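Local atomic coordinates of endoglucanase family 5 (Clostridium acetobutylicum ATCC 824, PDB entry 6PZ7), a protein that probably hydrolyses internal beta-1,4-glucosidic bonds of cellulose and, as a broad-specificity GH5_4 endoglucanase, of related plant cell-wall polysaccharides. Residues L22-D27 and W302-S307; I97-H102 and I140-N145; P109-E114 and I167-L172; Y226-D231 and F270-K275. All blocks are in the same frame, centred on the assembly; numbering follows the deposited sequence. Where two conformers were deposited one is given.

Contact 1: L22-D27 and W302-S307; sequences LGNTLD and WDNGKS
Gly23 and Asn24 pack against Trp302 and Asn304 where the first and last strands of the barrel meet. The backbone join is one bond, Gly23 N to Asp303 O at 2.8 Å, bent at the hydrogen to 131°. With no CB, Gly23 brings its CA over a face of the indole, 4.0 Å from the centroid of the six-membered ring of Trp302, a CH-pi contact. The side chain of Asn24 runs beside that of Asn304, pointing the same way. Its CB lies 3.7 Å from Asn304 O, and its CG 3.6 Å from Asn304 CB. CG sits beside the backbone N and anti to the carbonyl carbon (chi1 -77°), which carries OD1 to the rim of the indole, 3.8 Å from Trp302 CZ2, with amide and ring planes 77° apart. OD1 also accepts from a water that accepts hydrogen bonds from Trp302 NE1 and Asn304 ND2; ND2 of Asn24 gives to a second water, which lies within bonding distance of Asn304 O. Asn304 ND2 is held further by the carbonyl of Asp312. Asp27 OD1 meets the indole in its plane, 3.5 Å from Trp302 CH2, while accepting from Asn24 N. The geometry is that of the strand 1 to strand 8 closure of a TIM barrel, at the C-terminal strand ends where GH5 enzymes carry their active site; there a strand-8 tryptophan commonly lines the substrate cleft.

Contact 2: I97-H102 and I140-N145; sequences ILNTHH and IFQTLN. Unlike the reference sequence in segment 140-145: Gln142 (reference Glu).
The beta-alpha-beta unit of strand 95-99, helix 111-132 and strand 139-142 closes here through its two parallel strands. Leu98 bonds the neighbouring strand through both of its backbone polar atoms: its N donates to Ile140 O (2.9 Å, 169° at the hydrogen) and its O accepts from Gln142 N (2.9 Å). Toward the C-terminal strand ends, side chains add to the backbone bonds. Asn99 ND2 gives one hydrogen to Gln142 OE1 (3.1 Å), reaching it from above the carbonyl plane, and another to His101 ND1 (3.0 Å); with OD1 accepting from Val60 N, three bonds hold the amide's rotation. Gln142, which differs from the reference sequence, and Asn145 both accept from Arg57. The Asn145 amide stacks on one face of the His101 imidazole, planes 21° apart, its ND2 3.2 Å from His101 CE1. The Asn145 side chain reaches the ring because its CG is swung opposite the backbone N (chi1 173°). Thr100 OG1 donates to Thr143 O (2.9 Å). This network surrounds the start of the Asn-Glu-Pro motif after strand 4, which in GH5 enzymes bears the acid/base glutamate.

Contact 3: P109-E114 and I167-L172; sequences PTYNKE and INKFNL
Phe170 turns its edge to the first turn of helix 111-132: the carbonyl oxygen Glu114 O lies in the ring plane, 3.9 Å from Phe170 CE1. On the other side of the ring's rim, Pro109 CA approaches CE2 of Phe170 obliquely at 3.7 Å, and Ser117, Thr118 and Leu121 pack on the same side chain. The second flat group, the Tyr111 ring, has charged groups at its edge, Glu114 OE1 in its plane and Lys169 NZ near it, 3.8 Å from Tyr111 CE1; its hydroxyl bonds Asp165. Pro109 CB fills in beside Ile167 CG1 at 3.7 Å. In the conformers given here, Lys169 NZ forms a salt bridge to Glu114 OE1 at 2.9 Å on the syn side, the two chains crossing at about a right angle. Lys169 reaches it fully extended beyond CG; since both residues have alternate conformers, this bridge may be only partly occupied. The N-cap Thr110, bonded through OG1 to Lys113 N, starts its helix. An apolar patch with an ion pair at its margin joins neighbouring helices 111-132 and 161-180 in the outer layer of the TIM barrel.

Contact 4: Y226-D231 and F270-K275; sequences YSFAMD and FGSINK
Ala229 and Phe228, at the end of the short helix 226-229, are joined by direct hydrogen bonds to Ile273 and Lys275 of the loop 271-275. Ala229 O accepts from Ile273 N at 2.9 Å, the donor lying in the carbonyl plane. Lys275, extended beyond CG, drives its ammonium among carbonyls: NZ donates to Phe228 O at 2.8 Å, from above that carbonyl plane (43° out of it), and to Asp231 O, also at 2.8 Å, meeting it more nearly head-on with a C=O...donor angle of 154°. Thr235 O is a further acceptor of the same nitrogen. A positive group set among so many carbonyl oxygens is probably stabilised by their partial charges as well as by these bonds. A water donating to both Phe228 O and Ile273 O bridges the segments over one face of the Phe228 ring. The one weak polar contact is a C-H of Ser272 CA pointed at Ala229 O, 3.3 Å away. Van der Waals contacts complete the join. Ala229 CB rests 3.3 Å from Gly271 O; Phe228 CE1 meets Ser272 CB at 4.0 Å, while Trp238 and Leu284 pack on the phenyl ring. Ile273 CG1, between backbone N and carbonyl carbon (chi1 63°), sends CD1 to Met230 O at 3.7 Å. These contacts join the loops that follow strands 6 and 7 of the TIM barrel, on the side of the barrel where GH5 enzymes bind substrate.

Contact 1, built from strands 19-22 and 298-303 and the loops after them, encloses the other three along the chain and closes the eight-stranded barrel. Contacts 2 and 4 stand at other strand ends, each centre about 15 Å from that of contact 1. Contact 2 touches it where Asp27 and Trp302 pack on His101; contact 4 is joined to it where Trp302 N meets Phe270 O on adjacent strands. Contacts 2 and 3 interleave in sequence, their centres about 16 Å apart, and meet through Thr143 and Asn171, linking strand ends to the helical layer. Contact 3, about 31 Å from contact 4 between centres, lies outermost. Together they connect the loops at the barrel end that in GH5 enzymes carries the active site to each other and to the outer helices.

Contact 1: L22-D27 and W302-S307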
loop_
_atom_site.group_PDB
_atom_site.type_symbol
_atom_site.label_atom_id
_atom_site.label_comp_id
_atom_site.label_asym_id
_atom_site.label_seq_id
_atom_site.Cartn_x
_atom_site.Cartn_y
_atom_site.Cartn_z
ATOM N N LEU A 22 -6.171 0.121 6.325
ATOM C CA LEU A 22 -7.451 0.793 6.600
ATOM C C LEU A 22 -8.140 1.096 5.267
ATOM O O LEU A 22 -8.217 2.224 4.806
ATOM C CB LEU A 22 -7.205 2.045 7.414
ATOM C CG LEU A 22 -8.433 2.793 7.913
ATOM C CD1 LEU A 22 -9.150 1.991 9.016
ATOM C CD2 LEU A 22 -8.006 4.170 8.410
ATOM N N GLY A 23 -8.584 0.036 4.585
ATOM C CA GLY A 23 -9.066 0.176 3.213
ATOM C C GLY A 23 -10.491 0.672 3.086
ATOM O O GLY A 23 -11.314 0.531 4.006
ATOM N N ASN A 24 -10.790 1.256 1.935
ATOM C CA ASN A 24 -12.122 1.796 1.656
ATOM C C ASN A 24 -12.576 2.786 2.718
ATOM O O ASN A 24 -13.749 2.839 3.085
ATOM C CB ASN A 24 -13.162 0.689 1.425
ATOM C CG ASN A 24 -13.072 0.061 0.049
ATOM O OD1 ASN A 24 -12.074 0.164 -0.654
ATOM N ND2 ASN A 24 -14.149 -0.658 -0.318
ATOM N N THR A 25 -11.634 3.626 3.154
ATOM C CA THR A 25 -11.832 4.562 4.251
ATOM C C THR A 25 -11.412 5.956 3.787
ATOM O O THR A 25 -12.179 6.618 3.091
ATOM C CB THR A 25 -11.149 4.041 5.512
ATOM O OG1 THR A 25 -11.603 2.680 5.738
ATOM C CG2 THR A 25 -11.469 4.816 6.745
ATOM N N LEU A 26 -10.205 6.430 4.119
ATOM C CA LEU A 26 -9.756 7.723 3.607
ATOM C C LEU A 26 -9.485 7.713 2.091
ATOM O O LEU A 26 -9.315 8.783 1.484
ATOM C CB LEU A 26 -8.575 8.249 4.406
ATOM C CG LEU A 26 -8.856 8.493 5.880
ATOM C CD1 LEU A 26 -7.570 8.820 6.613
ATOM C CD2 LEU A 26 -9.893 9.544 6.132
ATOM N N ASP A 27 -9.444 6.528 1.531
ATOM C CA ASP A 27 -9.370 6.296 0.097
ATOM C C ASP A 27 -10.718 6.316 -0.571
ATOM O O ASP A 27 -10.784 6.381 -1.822
ATOM C CB ASP A 27 -8.637 4.979 -0.212
ATOM C CG ASP A 27 -9.091 3.784 0.592
ATOM O OD1 ASP A 27 -9.260 2.675 0.006
ATOM O OD2 ASP A 27 -9.270 3.889 1.831
ATOM N N TRP A 302 -4.910 -6.351 2.827
ATOM C CA TRP A 302 -5.950 -5.419 2.390
ATOM C C TRP A 302 -7.288 -5.736 3.067
ATOM O O TRP A 302 -7.888 -6.769 2.818
ATOM C CB TRP A 302 -6.127 -5.472 0.871
ATOM C CG TRP A 302 -7.174 -4.496 0.386
ATOM C CD1 TRP A 302 -8.442 -4.802 -0.032
ATOM C CD2 TRP A 302 -7.065 -3.076 0.366
ATOM N NE1 TRP A 302 -9.122 -3.647 -0.318
ATOM C CE2 TRP A 302 -8.306 -2.572 -0.084
ATOM C CE3 TRP A 302 -6.054 -2.174 0.691
ATOM C CZ2 TRP A 302 -8.545 -1.198 -0.247
ATOM C CZ3 TRP A 302 -6.292 -0.805 0.523
ATOM C CH2 TRP A 302 -7.530 -0.345 0.051
ATOM N N ASP A 303 -7.764 -4.821 3.902
ATOM C CA ASP A 303 -9.023 -4.942 4.629
ATOM C C ASP A 303 -9.897 -3.766 4.204
ATOM O O ASP A 303 -9.618 -2.611 4.539
ATOM C CB ASP A 303 -8.813 -4.986 6.147
ATOM C CG ASP A 303 -10.081 -5.260 6.890
ATOM O OD1 ASP A 303 -11.112 -4.672 6.509
ATOM O OD2 ASP A 303 -10.053 -6.063 7.844
ATOM N N ASN A 304 -10.984 -4.033 3.501
ATOM C CA ASN A 304 -11.915 -2.993 3.047
ATOM C C ASN A 304 -13.196 -2.935 3.855
ATOM O O ASN A 304 -14.126 -2.218 3.482
ATOM C CB ASN A 304 -12.172 -3.101 1.547
ATOM C CG ASN A 304 -12.823 -4.410 1.146
ATOM O OD1 ASN A 304 -13.105 -5.282 1.977
ATOM N ND2 ASN A 304 -13.021 -4.555 -0.145
ATOM N N GLY A 305 -13.288 -3.685 4.944
ATOM C CA GLY A 305 -14.475 -3.632 5.782
ATOM C C GLY A 305 -15.629 -4.470 5.285
ATOM O O GLY A 305 -16.745 -4.354 5.833
ATOM N N LYS A 306 -15.441 -5.279 4.258
ATOM C CA LYS A 306 -16.501 -6.089 3.643
ATOM C C LYS A 306 -16.174 -7.552 3.936
ATOM O O LYS A 306 -15.202 -8.107 3.401
ATOM C CB LYS A 306 -16.538 -5.827 2.137
ATOM C CG LYS A 306 -16.984 -4.396 1.777
ATOM C CD LYS A 306 -16.708 -4.093 0.294
ATOM C CE LYS A 306 -17.612 -4.838 -0.628
ATOM N NZ LYS A 306 -17.409 -4.294 -2.006
ATOM N N SER A 307 -17.005 -8.213 4.749
ATOM C CA SER A 307 -16.739 -9.592 5.160
ATOM C C SER A 307 -17.844 -10.569 4.795
ATOM O O SER A 307 -17.822 -11.702 5.279
ATOM C CB SER A 307 -16.423 -9.637 6.651
ATOM O OG SER A 307 -17.521 -9.151 7.407
HETATM O O HOH W 1 -16.259 -0.842 1.666
HETATM O O HOH W 2 -11.518 -2.635 -1.711
#

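Contact 2: I97-H102 and I140-N145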
loop_
_atom_site.group_PDB
_atom_site.type_symbol
_atom_site.label_atom_id
_atom_site.label_comp_id
_atom_site.label_asym_id
_atom_site.label_seq_id
_atom_site.Cartn_x
_atom_site.Cartn_y
_atom_site.Cartn_z
ATOM N N ILE A 97 1.848 3.967 7.176
ATOM C CA ILE A 97 2.157 4.281 5.776
ATOM C C ILE A 97 1.084 5.224 5.273
ATOM O O ILE A 97 -0.103 4.877 5.295
ATOM C CB ILE A 97 2.229 3.014 4.890
ATOM C CG1 ILE A 97 3.285 2.022 5.360
ATOM C CG2 ILE A 97 2.489 3.446 3.422
ATOM C CD1 ILE A 97 3.080 0.637 4.742
ATOM N N LEU A 98 1.469 6.418 4.843
ATOM C CA LEU A 98 0.558 7.430 4.322
ATOM C C LEU A 98 0.842 7.590 2.838
ATOM O O LEU A 98 1.993 7.849 2.462
ATOM C CB LEU A 98 0.785 8.749 5.064
ATOM C CG LEU A 98 -0.046 9.922 4.587
ATOM C CD1 LEU A 98 -1.513 9.733 4.833
ATOM C CD2 LEU A 98 0.405 11.219 5.223
ATOM N N ASN A 99 -0.189 7.469 2.003
ATOM C CA ASN A 99 0.036 7.497 0.545
ATOM C C ASN A 99 -0.810 8.549 -0.163
ATOM O O ASN A 99 -1.524 9.354 0.449
ATOM C CB ASN A 99 -0.139 6.111 -0.087
ATOM C CG ASN A 99 -1.573 5.690 -0.278
ATOM O OD1 ASN A 99 -2.496 6.445 -0.008
ATOM N ND2 ASN A 99 -1.778 4.472 -0.787
ATOM N N THR A 100 -0.683 8.561 -1.510
ATOM C CA THR A 100 -1.774 8.950 -2.393
ATOM C C THR A 100 -2.367 7.673 -2.975
ATOM O O THR A 100 -1.658 6.682 -3.165
ATOM C CB THR A 100 -1.332 9.898 -3.517
ATOM O OG1 THR A 100 -0.492 9.222 -4.483
ATOM C CG2 THR A 100 -0.590 11.129 -2.996
ATOM N N HIS A 101 -3.680 7.686 -3.242
ATOM C CA HIS A 101 -4.415 6.439 -3.501
ATOM C C HIS A 101 -5.150 6.569 -4.812
ATOM O O HIS A 101 -4.503 6.541 -5.884
ATOM C CB HIS A 101 -5.195 5.918 -2.298
ATOM C CG HIS A 101 -5.387 4.447 -2.339
ATOM N ND1 HIS A 101 -4.410 3.573 -1.926
ATOM C CD2 HIS A 101 -6.439 3.701 -2.759
ATOM C CE1 HIS A 101 -4.873 2.342 -2.097
ATOM N NE2 HIS A 101 -6.111 2.399 -2.565
ATOM N N HIS A 102 -6.474 6.679 -4.803
ATOM C CA HIS A 102 -7.289 6.747 -6.041
ATOM C C HIS A 102 -7.243 8.157 -6.620
ATOM O O HIS A 102 -8.212 8.919 -6.579
ATOM C CB HIS A 102 -8.734 6.353 -5.779
ATOM C CG HIS A 102 -8.934 4.945 -5.333
ATOM N ND1 HIS A 102 -8.352 3.863 -5.943
ATOM C CD2 HIS A 102 -9.653 4.432 -4.305
ATOM C CE1 HIS A 102 -8.696 2.746 -5.308
ATOM N NE2 HIS A 102 -9.512 3.069 -4.326
ATOM N N ILE A 140 5.964 6.539 7.381
ATOM C CA ILE A 140 6.515 6.276 6.052
ATOM C C ILE A 140 5.574 6.902 5.033
ATOM O O ILE A 140 4.339 6.789 5.170
ATOM C CB ILE A 140 6.592 4.746 5.846
ATOM C CG1 ILE A 140 7.602 4.137 6.849
ATOM C CG2 ILE A 140 6.957 4.390 4.413
ATOM C CD1 ILE A 140 7.573 2.632 6.921
ATOM N N PHE A 141 6.131 7.577 4.025
ATOM C CA PHE A 141 5.341 8.083 2.915
ATOM C C PHE A 141 5.415 7.093 1.762
ATOM O O PHE A 141 6.490 6.580 1.467
ATOM C CB PHE A 141 5.834 9.458 2.422
ATOM C CG PHE A 141 5.668 10.603 3.389
ATOM C CD1 PHE A 141 4.801 10.577 4.447
ATOM C CD2 PHE A 141 6.420 11.736 3.203
ATOM C CE1 PHE A 141 4.700 11.667 5.314
ATOM C CE2 PHE A 141 6.350 12.809 4.071
ATOM C CZ PHE A 141 5.462 12.803 5.098
ATOM N N GLN A 142 4.299 6.862 1.076
ATOM C CA GLN A 142 4.259 6.046 -0.133
ATOM C C GLN A 142 3.784 6.994 -1.242
ATOM O O GLN A 142 2.695 7.568 -1.166
ATOM C CB GLN A 142 3.320 4.878 0.075
ATOM C CG GLN A 142 3.010 4.079 -1.163
ATOM C CD GLN A 142 1.871 3.091 -0.933
ATOM O OE1 GLN A 142 0.853 3.119 -1.675
ATOM N NE2 GLN A 142 2.000 2.263 0.009
ATOM N N THR A 143 4.616 7.197 -2.251
ATOM C CA THR A 143 4.388 8.291 -3.198
ATOM C C THR A 143 3.091 8.158 -3.970
ATOM O O THR A 143 2.359 9.143 -4.140
ATOM C CB THR A 143 5.580 8.372 -4.160
ATOM O OG1 THR A 143 5.729 7.104 -4.777
ATOM C CG2 THR A 143 6.861 8.799 -3.454
ATOM N N LEU A 144 2.818 6.944 -4.456
ATOM C CA LEU A 144 1.745 6.613 -5.370
ATOM C C LEU A 144 1.259 5.224 -5.003
ATOM O O LEU A 144 2.023 4.402 -4.483
ATOM C CB LEU A 144 2.248 6.598 -6.812
ATOM C CG LEU A 144 2.927 7.872 -7.341
ATOM C CD1 LEU A 144 3.596 7.599 -8.660
ATOM C CD2 LEU A 144 1.885 8.965 -7.475
ATOM N N ASN A 145 -0.001 4.915 -5.338
ATOM C CA ASN A 145 -0.587 3.607 -5.027
ATOM C C ASN A 145 -0.372 2.623 -6.179
ATOM O O ASN A 145 0.556 1.807 -6.149
ATOM C CB ASN A 145 -2.078 3.793 -4.717
ATOM C CG ASN A 145 -2.779 2.479 -4.556
ATOM O OD1 ASN A 145 -2.276 1.603 -3.875
ATOM N ND2 ASN A 145 -3.939 2.327 -5.138
HETATM O O HOH W 3 -1.633 7.319 -6.269
HETATM O O HOH W 4 -5.872 3.585 -7.652
#

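Contact 3: P109-E114 and I167-L172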
loop_
_atom_site.group_PDB
_atom_site.type_symbol
_atom_site.label_atom_id
_atom_site.label_comp_id
_atom_site.label_asym_id
_atom_site.label_seq_id
_atom_site.Cartn_x
_atom_site.Cartn_y
_atom_site.Cartn_z
ATOM N N PRO A 109 0.252 8.786 -16.256
ATOM C CA PRO A 109 1.631 8.509 -16.722
ATOM C C PRO A 109 1.734 8.320 -18.231
ATOM O O PRO A 109 1.993 7.225 -18.756
ATOM C CB PRO A 109 2.006 7.251 -15.931
ATOM C CG PRO A 109 0.709 6.552 -15.729
ATOM C CD PRO A 109 -0.278 7.690 -15.432
ATOM N N THR A 110 1.567 9.428 -18.963
ATOM C CA THR A 110 1.895 9.500 -20.390
ATOM C C THR A 110 2.821 10.694 -20.600
ATOM O O THR A 110 2.797 11.657 -19.833
ATOM C CB THR A 110 0.653 9.653 -21.296
ATOM O OG1 THR A 110 0.060 10.925 -21.021
ATOM C CG2 THR A 110 -0.318 8.532 -21.121
ATOM N N TYR A 111 3.595 10.673 -21.693
ATOM C CA TYR A 111 4.433 11.821 -22.000
ATOM C C TYR A 111 3.581 13.064 -22.223
ATOM O O TYR A 111 3.949 14.182 -21.808
ATOM C CB TYR A 111 5.302 11.563 -23.230
ATOM C CG TYR A 111 6.309 10.446 -23.046
ATOM C CD1 TYR A 111 7.165 10.401 -21.934
ATOM C CD2 TYR A 111 6.410 9.407 -23.969
ATOM C CE1 TYR A 111 8.103 9.410 -21.806
ATOM C CE2 TYR A 111 7.322 8.399 -23.814
ATOM C CZ TYR A 111 8.176 8.392 -22.742
ATOM O OH TYR A 111 9.065 7.372 -22.578
ATOM N N ASN A 112 2.412 12.897 -22.816
ATOM C CA ASN A 112 1.551 14.030 -23.105
ATOM C C ASN A 112 1.051 14.694 -21.821
ATOM O O ASN A 112 0.990 15.934 -21.770
ATOM C CB ASN A 112 0.389 13.538 -23.947
ATOM C CG ASN A 112 -0.657 14.589 -24.177
ATOM O OD1 ASN A 112 -1.821 14.402 -23.762
ATOM N ND2 ASN A 112 -0.300 15.663 -24.821
ATOM N N LYS A 113 0.685 13.908 -20.791
ATOM C CA LYS A 113 0.142 14.456 -19.546
ATOM C C LYS A 113 1.200 14.686 -18.481
ATOM O O LYS A 113 0.867 15.254 -17.411
ATOM C CB LYS A 113 -0.940 13.545 -18.973
ATOM C CG LYS A 113 -2.144 13.335 -19.893
ATOM C CD LYS A 113 -3.087 14.518 -20.020
ATOM C CE LYS A 113 -4.406 14.058 -20.662
ATOM N NZ LYS A 113 -5.317 15.190 -21.038
ATOM N N GLU A 114 2.453 14.318 -18.743
ATOM C CA GLU A 114 3.479 14.277 -17.704
ATOM C C GLU A 114 3.687 15.641 -17.053
ATOM O O GLU A 114 3.789 15.735 -15.834
ATOM C CB GLU A 114 4.783 13.760 -18.301
ATOM C CG GLU A 114 5.977 13.731 -17.361
ATOM C CD GLU A 114 7.260 13.487 -18.113
ATOM O OE1 GLU A 114 7.223 12.793 -19.163
ATOM O OE2 GLU A 114 8.302 14.027 -17.679
ATOM N N ILE A 167 6.238 6.959 -14.819
ATOM C CA ILE A 167 6.129 6.684 -13.391
ATOM C C ILE A 167 7.450 6.919 -12.684
ATOM O O ILE A 167 7.474 7.396 -11.543
ATOM C CB ILE A 167 5.575 5.285 -13.145
ATOM C CG1 ILE A 167 4.082 5.295 -13.521
ATOM C CG2 ILE A 167 5.842 4.828 -11.705
ATOM C CD1 ILE A 167 3.526 3.992 -13.701
ATOM N N ASN A 168 8.569 6.582 -13.305
ATOM C CA ASN A 168 9.841 6.867 -12.655
ATOM C C ASN A 168 9.998 8.363 -12.411
ATOM O O ASN A 168 10.509 8.782 -11.366
ATOM C CB ASN A 168 11.010 6.348 -13.494
ATOM C CG ASN A 168 11.120 4.830 -13.474
ATOM O OD1 ASN A 168 10.774 4.176 -12.473
ATOM N ND2 ASN A 168 11.622 4.258 -14.532
ATOM N N LYS A 169 9.569 9.191 -13.376
ATOM C CA LYS A 169 9.628 10.636 -13.207
ATOM C C LYS A 169 8.699 11.101 -12.094
ATOM O O LYS A 169 9.069 11.967 -11.294
ATOM C CB LYS A 169 9.282 11.327 -14.538
ATOM C CG LYS A 169 10.118 10.878 -15.755
ATOM C CD LYS A 169 9.684 11.619 -17.013
ATOM C CE LYS A 169 10.335 11.079 -18.268
ATOM N NZ LYS A 169 9.913 11.843 -19.489
ATOM N N PHE A 170 7.501 10.542 -12.025
ATOM C CA PHE A 170 6.587 10.915 -10.958
ATOM C C PHE A 170 7.137 10.539 -9.579
ATOM O O PHE A 170 7.026 11.329 -8.632
ATOM C CB PHE A 170 5.237 10.224 -11.135
ATOM C CG PHE A 170 4.382 10.715 -12.298
ATOM C CD1 PHE A 170 4.621 11.904 -12.967
ATOM C CD2 PHE A 170 3.293 9.963 -12.664
ATOM C CE1 PHE A 170 3.787 12.311 -14.005
ATOM C CE2 PHE A 170 2.451 10.377 -13.693
ATOM C CZ PHE A 170 2.702 11.555 -14.360
ATOM N N ASN A 171 7.704 9.334 -9.439
ATOM C CA ASN A 171 8.272 8.943 -8.158
ATOM C C ASN A 171 9.425 9.864 -7.780
ATOM O O ASN A 171 9.581 10.222 -6.605
ATOM C CB ASN A 171 8.736 7.481 -8.206
ATOM C CG ASN A 171 7.595 6.483 -8.058
ATOM O OD1 ASN A 171 6.588 6.773 -7.388
ATOM N ND2 ASN A 171 7.767 5.285 -8.608
ATOM N N LEU A 172 10.265 10.217 -8.753
ATOM C CA LEU A 172 11.374 11.131 -8.495
ATOM C C LEU A 172 10.873 12.493 -8.038
ATOM O O LEU A 172 11.391 13.050 -7.067
ATOM C CB LEU A 172 12.225 11.295 -9.755
ATOM C CG LEU A 172 13.370 12.293 -9.651
ATOM C CD1 LEU A 172 14.297 11.930 -8.569
ATOM C CD2 LEU A 172 14.096 12.402 -10.999
#

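Contact 4: Y226-D231 and F270-K275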
loop_
_atom_site.group_PDB
_atom_site.type_symbol
_atom_site.label_atom_id
_atom_site.label_comp_id
_atom_site.label_asym_id
_atom_site.label_seq_id
_atom_site.Cartn_x
_atom_site.Cartn_y
_atom_site.Cartn_z
ATOM N N TYR A 226 -4.194 -15.355 -8.127
ATOM C CA TYR A 226 -5.339 -14.558 -8.547
ATOM C C TYR A 226 -6.659 -15.316 -8.485
ATOM O O TYR A 226 -7.676 -14.807 -7.973
ATOM C CB TYR A 226 -5.091 -14.049 -9.973
ATOM C CG TYR A 226 -6.277 -13.337 -10.583
ATOM C CD1 TYR A 226 -7.169 -14.012 -11.384
ATOM C CD2 TYR A 226 -6.507 -11.990 -10.320
ATOM C CE1 TYR A 226 -8.272 -13.369 -11.948
ATOM C CE2 TYR A 226 -7.617 -11.335 -10.867
ATOM C CZ TYR A 226 -8.475 -12.035 -11.673
ATOM O OH TYR A 226 -9.566 -11.380 -12.230
ATOM N N SER A 227 -6.694 -16.519 -9.036
ATOM C CA SER A 227 -7.972 -17.204 -9.152
ATOM C C SER A 227 -8.583 -17.499 -7.787
ATOM O O SER A 227 -9.798 -17.359 -7.601
ATOM C CB SER A 227 -7.805 -18.489 -9.975
ATOM O OG SER A 227 -7.507 -18.176 -11.338
ATOM N N PHE A 228 -7.769 -17.927 -6.839
ATOM C CA PHE A 228 -8.243 -18.170 -5.477
ATOM C C PHE A 228 -8.530 -16.858 -4.745
ATOM O O PHE A 228 -9.558 -16.697 -4.068
ATOM C CB PHE A 228 -7.178 -18.945 -4.706
ATOM C CG PHE A 228 -7.498 -19.118 -3.241
ATOM C CD1 PHE A 228 -6.990 -18.231 -2.284
ATOM C CD2 PHE A 228 -8.327 -20.162 -2.825
ATOM C CE1 PHE A 228 -7.292 -18.389 -0.965
ATOM C CE2 PHE A 228 -8.628 -20.312 -1.495
ATOM C CZ PHE A 228 -8.123 -19.418 -0.559
ATOM N N ALA A 229 -7.601 -15.909 -4.813
ATOM C CA ALA A 229 -7.593 -14.785 -3.887
ATOM C C ALA A 229 -8.548 -13.688 -4.321
ATOM O O ALA A 229 -9.200 -13.056 -3.465
ATOM C CB ALA A 229 -6.172 -14.239 -3.787
ATOM N N MET A 230 -8.598 -13.364 -5.618
ATOM C CA MET A 230 -9.378 -12.239 -6.122
ATOM C C MET A 230 -10.629 -12.622 -6.884
ATOM O O MET A 230 -11.621 -11.907 -6.814
ATOM C CB MET A 230 -8.550 -11.339 -7.056
ATOM C CG MET A 230 -7.308 -10.720 -6.494
ATOM S SD MET A 230 -6.679 -9.357 -7.515
ATOM C CE MET A 230 -7.454 -7.966 -6.769
ATOM N N ASP A 231 -10.578 -13.692 -7.660
ATOM C CA ASP A 231 -11.636 -13.977 -8.628
ATOM C C ASP A 231 -12.827 -14.640 -7.957
ATOM O O ASP A 231 -12.696 -15.766 -7.460
ATOM C CB ASP A 231 -11.082 -14.883 -9.738
ATOM C CG ASP A 231 -12.046 -15.070 -10.892
ATOM O OD1 ASP A 231 -13.193 -14.600 -10.813
ATOM O OD2 ASP A 231 -11.619 -15.720 -11.876
ATOM N N PHE A 270 -1.954 -7.444 -0.039
ATOM C CA PHE A 270 -2.248 -8.831 -0.424
ATOM C C PHE A 270 -3.519 -9.208 0.311
ATOM O O PHE A 270 -3.975 -8.492 1.193
ATOM C CB PHE A 270 -1.102 -9.789 -0.146
ATOM C CG PHE A 270 -0.986 -10.282 1.292
ATOM C CD1 PHE A 270 -0.775 -9.437 2.356
ATOM C CD2 PHE A 270 -1.060 -11.651 1.558
ATOM C CE1 PHE A 270 -0.679 -9.898 3.648
ATOM C CE2 PHE A 270 -0.943 -12.123 2.854
ATOM C CZ PHE A 270 -0.745 -11.243 3.895
ATOM N N GLY A 271 -4.082 -10.359 -0.002
ATOM C CA GLY A 271 -5.275 -10.823 0.685
ATOM C C GLY A 271 -6.050 -11.788 -0.174
ATOM O O GLY A 271 -5.652 -12.119 -1.294
ATOM N N SER A 272 -7.178 -12.233 0.377
ATOM C CA SER A 272 -8.120 -13.101 -0.337
ATOM C C SER A 272 -9.529 -12.728 0.057
ATOM O O SER A 272 -9.765 -12.241 1.171
ATOM C CB SER A 272 -7.842 -14.579 -0.005
ATOM O OG SER A 272 -8.016 -14.825 1.404
ATOM N N ILE A 273 -10.480 -12.993 -0.852
ATOM C CA ILE A 273 -11.883 -12.745 -0.569
ATOM C C ILE A 273 -12.506 -13.931 0.168
ATOM O O ILE A 273 -12.030 -15.073 0.126
ATOM C CB ILE A 273 -12.671 -12.394 -1.854
ATOM C CG1 ILE A 273 -12.682 -13.548 -2.862
ATOM C CG2 ILE A 273 -12.082 -11.107 -2.440
ATOM C CD1 ILE A 273 -13.623 -13.326 -4.055
ATOM N N ASN A 274 -13.604 -13.648 0.849
ATOM C CA ASN A 274 -14.374 -14.657 1.560
ATOM C C ASN A 274 -15.185 -15.529 0.603
ATOM O O ASN A 274 -16.195 -15.090 0.056
ATOM C CB ASN A 274 -15.281 -13.951 2.566
ATOM C CG ASN A 274 -16.137 -14.925 3.350
ATOM O OD1 ASN A 274 -15.882 -16.146 3.372
ATOM N ND2 ASN A 274 -17.154 -14.405 4.022
ATOM N N LYS A 275 -14.789 -16.782 0.464
ATOM C CA LYS A 275 -15.537 -17.803 -0.258
ATOM C C LYS A 275 -15.975 -18.903 0.703
ATOM O O LYS A 275 -15.966 -20.094 0.367
ATOM C CB LYS A 275 -14.724 -18.389 -1.404
ATOM C CG LYS A 275 -14.300 -17.396 -2.489
ATOM C CD LYS A 275 -13.335 -18.047 -3.494
ATOM C CE LYS A 275 -13.047 -17.105 -4.653
ATOM N NZ LYS A 275 -11.861 -17.558 -5.451
HETATM O O HOH W 5 -10.695 -17.099 -1.298
#